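Long-range contact in N-acetyl-L-2,4-diaminobutyric acid deacetylase (Ruegeria pomeroyi, PDB 6TWL), which probably removes the acetyl group from N-acetyl-L-2,4-diaminobutyric acid, an intermediate of ectoine breakdown, as a zinc-dependent hydrolase: residues D142-A156 with V204-S216. Numbering follows the deposited sequence.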
# COMPACT_ATOMS: atom_id res chain seq x y z
N ASP A 142 -0.55 0.83 -5.09
CA ASP A 142 0.34 0.18 -4.12
C ASP A 142 -0.42 -0.06 -2.83
O ASP A 142 -0.72 0.89 -2.09
CB ASP A 142 1.61 1.00 -3.86
CG ASP A 142 2.71 0.17 -3.21
OD1 ASP A 142 2.70 -1.06 -3.38
OD2 ASP A 142 3.59 0.75 -2.54
N PHE A 143 -0.73 -1.32 -2.55
CA PHE A 143 -1.46 -1.69 -1.35
C PHE A 143 -0.50 -1.77 -0.16
O PHE A 143 0.53 -2.45 -0.23
CB PHE A 143 -2.16 -3.03 -1.53
CG PHE A 143 -3.38 -2.98 -2.40
CD1 PHE A 143 -4.59 -2.53 -1.89
CD2 PHE A 143 -3.33 -3.38 -3.73
CE1 PHE A 143 -5.72 -2.48 -2.68
CE2 PHE A 143 -4.46 -3.33 -4.53
CZ PHE A 143 -5.65 -2.89 -4.00
N HIS A 144 -0.84 -1.08 0.92
CA HIS A 144 -0.23 -1.31 2.22
C HIS A 144 -1.31 -1.71 3.21
O HIS A 144 -2.51 -1.59 2.95
CB HIS A 144 0.49 -0.07 2.77
CG HIS A 144 1.35 0.64 1.77
ND1 HIS A 144 2.41 0.04 1.13
CD2 HIS A 144 1.33 1.92 1.33
CE1 HIS A 144 3.00 0.91 0.33
NE2 HIS A 144 2.36 2.06 0.43
N SER A 145 -0.86 -2.19 4.36
CA SER A 145 -1.69 -2.32 5.54
C SER A 145 -0.77 -2.23 6.75
O SER A 145 0.45 -2.33 6.64
CB SER A 145 -2.51 -3.62 5.53
OG SER A 145 -3.77 -3.40 4.93
N GLY A 146 -1.38 -2.02 7.92
CA GLY A 146 -0.61 -1.66 9.10
C GLY A 146 0.44 -2.68 9.50
O GLY A 146 1.47 -2.32 10.07
N GLY A 147 0.21 -3.95 9.19
CA GLY A 147 1.09 -4.98 9.68
C GLY A 147 0.75 -5.34 11.12
O GLY A 147 -0.34 -5.06 11.62
N LYS A 148 1.71 -5.96 11.79
CA LYS A 148 1.44 -6.49 13.13
C LYS A 148 1.38 -5.38 14.18
O LYS A 148 0.70 -5.55 15.20
CB LYS A 148 2.50 -7.53 13.51
CG LYS A 148 2.09 -8.95 13.17
CD LYS A 148 3.28 -9.79 12.73
CE LYS A 148 2.88 -11.25 12.53
NZ LYS A 148 3.33 -12.11 13.67
N THR A 149 2.06 -4.26 13.96
CA THR A 149 2.18 -3.22 14.98
C THR A 149 1.04 -2.20 14.94
O THR A 149 0.67 -1.67 15.99
CB THR A 149 3.53 -2.50 14.83
OG1 THR A 149 4.59 -3.46 14.95
CG2 THR A 149 3.71 -1.43 15.90
N LEU A 150 0.46 -1.94 13.77
CA LEU A 150 -0.49 -0.85 13.63
C LEU A 150 -1.79 -1.33 13.00
O LEU A 150 -1.81 -2.28 12.21
CB LEU A 150 0.08 0.27 12.77
CG LEU A 150 1.26 1.05 13.32
CD1 LEU A 150 1.64 2.02 12.25
CD2 LEU A 150 0.89 1.77 14.60
N ASP A 151 -2.87 -0.64 13.34
CA ASP A 151 -4.18 -0.85 12.74
C ASP A 151 -4.71 0.49 12.27
O ASP A 151 -4.74 1.46 13.04
CB ASP A 151 -5.15 -1.50 13.73
CG ASP A 151 -6.38 -2.07 13.05
OD1 ASP A 151 -6.45 -2.01 11.80
OD2 ASP A 151 -7.27 -2.57 13.76
N PHE A 152 -5.13 0.54 11.01
CA PHE A 152 -5.62 1.76 10.38
C PHE A 152 -7.11 1.62 10.09
O PHE A 152 -7.63 0.51 9.95
CB PHE A 152 -4.88 2.04 9.07
CG PHE A 152 -3.45 2.45 9.26
CD1 PHE A 152 -3.11 3.78 9.36
CD2 PHE A 152 -2.44 1.50 9.31
CE1 PHE A 152 -1.80 4.17 9.53
CE2 PHE A 152 -1.12 1.88 9.48
CZ PHE A 152 -0.80 3.21 9.59
N VAL A 153 -7.79 2.76 10.00
CA VAL A 153 -9.10 2.78 9.36
C VAL A 153 -8.82 2.55 7.88
O VAL A 153 -7.77 2.96 7.37
CB VAL A 153 -9.85 4.10 9.61
CG1 VAL A 153 -10.09 4.30 11.10
CG2 VAL A 153 -9.10 5.28 9.01
N PRO A 154 -9.71 1.87 7.14
CA PRO A 154 -9.43 1.59 5.73
C PRO A 154 -9.45 2.86 4.88
O PRO A 154 -10.50 3.49 4.74
CB PRO A 154 -10.55 0.63 5.33
CG PRO A 154 -11.67 0.97 6.27
CD PRO A 154 -11.01 1.32 7.57
N PHE A 155 -8.30 3.24 4.32
CA PHE A 155 -8.25 4.47 3.53
C PHE A 155 -7.37 4.29 2.30
O PHE A 155 -6.45 3.47 2.28
CB PHE A 155 -7.76 5.67 4.38
CG PHE A 155 -6.28 5.65 4.73
CD1 PHE A 155 -5.31 5.96 3.78
CD2 PHE A 155 -5.87 5.40 6.02
CE1 PHE A 155 -3.97 5.96 4.11
CE2 PHE A 155 -4.53 5.40 6.36
CZ PHE A 155 -3.58 5.69 5.41
N ALA A 156 -7.69 5.07 1.27
CA ALA A 156 -6.82 5.28 0.13
C ALA A 156 -6.18 6.66 0.25
O ALA A 156 -6.75 7.58 0.83
CB ALA A 156 -7.60 5.18 -1.19
N VAL A 204 0.73 8.50 -11.92
CA VAL A 204 -0.47 8.43 -11.11
C VAL A 204 -0.31 7.27 -10.13
O VAL A 204 -0.14 6.12 -10.54
CB VAL A 204 -1.72 8.25 -11.98
CG1 VAL A 204 -2.96 8.09 -11.11
CG2 VAL A 204 -1.87 9.42 -12.94
N LEU A 205 -0.35 7.58 -8.84
CA LEU A 205 -0.16 6.60 -7.78
C LEU A 205 -1.28 6.74 -6.77
O LEU A 205 -1.56 7.85 -6.30
CB LEU A 205 1.20 6.79 -7.10
CG LEU A 205 1.44 6.02 -5.80
CD1 LEU A 205 1.65 4.55 -6.09
CD2 LEU A 205 2.61 6.60 -5.02
N VAL A 206 -1.94 5.63 -6.44
CA VAL A 206 -2.80 5.55 -5.27
C VAL A 206 -2.26 4.46 -4.36
O VAL A 206 -1.97 3.35 -4.82
CB VAL A 206 -4.29 5.31 -5.63
CG1 VAL A 206 -4.47 4.09 -6.52
CG2 VAL A 206 -5.12 5.19 -4.34
N THR A 207 -2.08 4.80 -3.09
CA THR A 207 -1.65 3.87 -2.06
C THR A 207 -2.79 3.68 -1.08
O THR A 207 -3.77 4.43 -1.08
CB THR A 207 -0.41 4.39 -1.34
OG1 THR A 207 -0.72 5.64 -0.71
CG2 THR A 207 0.73 4.60 -2.33
N THR A 208 -2.67 2.65 -0.24
CA THR A 208 -3.74 2.30 0.68
C THR A 208 -3.17 1.99 2.05
O THR A 208 -1.97 1.79 2.22
CB THR A 208 -4.54 1.08 0.19
OG1 THR A 208 -3.75 -0.10 0.36
CG2 THR A 208 -4.94 1.21 -1.27
N GLU A 209 -4.07 1.97 3.04
CA GLU A 209 -3.85 1.32 4.33
C GLU A 209 -5.21 0.75 4.70
O GLU A 209 -6.08 1.48 5.20
CB GLU A 209 -3.33 2.28 5.39
CG GLU A 209 -1.91 2.78 5.17
CD GLU A 209 -0.86 1.82 5.66
OE1 GLU A 209 -1.22 0.72 6.14
OE2 GLU A 209 0.34 2.15 5.57
N LEU A 210 -5.42 -0.53 4.42
CA LEU A 210 -6.74 -1.15 4.46
C LEU A 210 -6.93 -2.01 5.71
O LEU A 210 -7.71 -2.97 5.69
CB LEU A 210 -6.98 -1.97 3.20
CG LEU A 210 -6.99 -1.14 1.92
CD1 LEU A 210 -7.30 -2.03 0.73
CD2 LEU A 210 -8.01 -0.01 2.02
N GLY A 211 -6.26 -1.67 6.80
CA GLY A 211 -6.40 -2.42 8.03
C GLY A 211 -5.10 -2.56 8.79
O GLY A 211 -4.38 -1.57 8.98
N GLY A 212 -4.78 -3.77 9.21
CA GLY A 212 -3.57 -4.04 9.96
C GLY A 212 -3.81 -5.14 10.96
O GLY A 212 -4.82 -5.84 10.93
N GLY A 213 -2.85 -5.28 11.88
CA GLY A 213 -2.88 -6.35 12.85
C GLY A 213 -2.46 -7.70 12.31
O GLY A 213 -2.51 -8.69 13.06
N GLY A 214 -2.05 -7.78 11.05
CA GLY A 214 -1.74 -9.06 10.45
C GLY A 214 -2.98 -9.88 10.16
O GLY A 214 -2.97 -11.10 10.34
N SER A 215 -4.06 -9.22 9.73
CA SER A 215 -5.32 -9.90 9.48
C SER A 215 -6.11 -9.11 8.45
O SER A 215 -5.81 -7.95 8.15
CB SER A 215 -6.14 -10.06 10.77
OG SER A 215 -7.39 -10.65 10.50
N SER A 216 -7.15 -9.76 7.92
CA SER A 216 -7.97 -9.16 6.88
C SER A 216 -9.40 -9.66 7.05
O SER A 216 -9.63 -10.88 7.10
CB SER A 216 -7.43 -9.50 5.49
OG SER A 216 -8.25 -8.95 4.48
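E209 sits in the corner formed by the F152 and F155 rings and shows how strand 204-209 can position a metal ligand through backbone pairing and ring contacts. Its backbone is fixed first: E209 N and F155 O, 2.9 Å apart, form one bond of an antiparallel hydrogen-bonded pair, and F155 N returns the other to E209 O. From there CB makes CH-pi contacts with both rings, 3.8 Å from the F155 centroid and 4.2 Å from that of F152. CG, anti to the carbonyl carbon (chi1 -69°), continues along F155, 3.4 Å from its CZ. A bend at chi2 (-82°) then turns the carboxylate over F152, where CD sits above the rim of one face and the two planes differ by 28°. At the tip, OE1 packs against the S145 backbone, while OE2 lies 3.6 Å from H144 CB. An alanine at F155 would probably keep the strand pairing but take the wall from CG and one side of CB, so the side chain could shift from its place over F152. H144, its NE2 hydrogen-bonded to D195 OD2, and E209 bind zinc in this enzyme, although the metal is absent from this apo model; the cluster belongs to the metal site of the succinylglutamate desuccinylase/aspartoacylase catalytic domain, a zinc-exopeptidase-like alpha/beta fold.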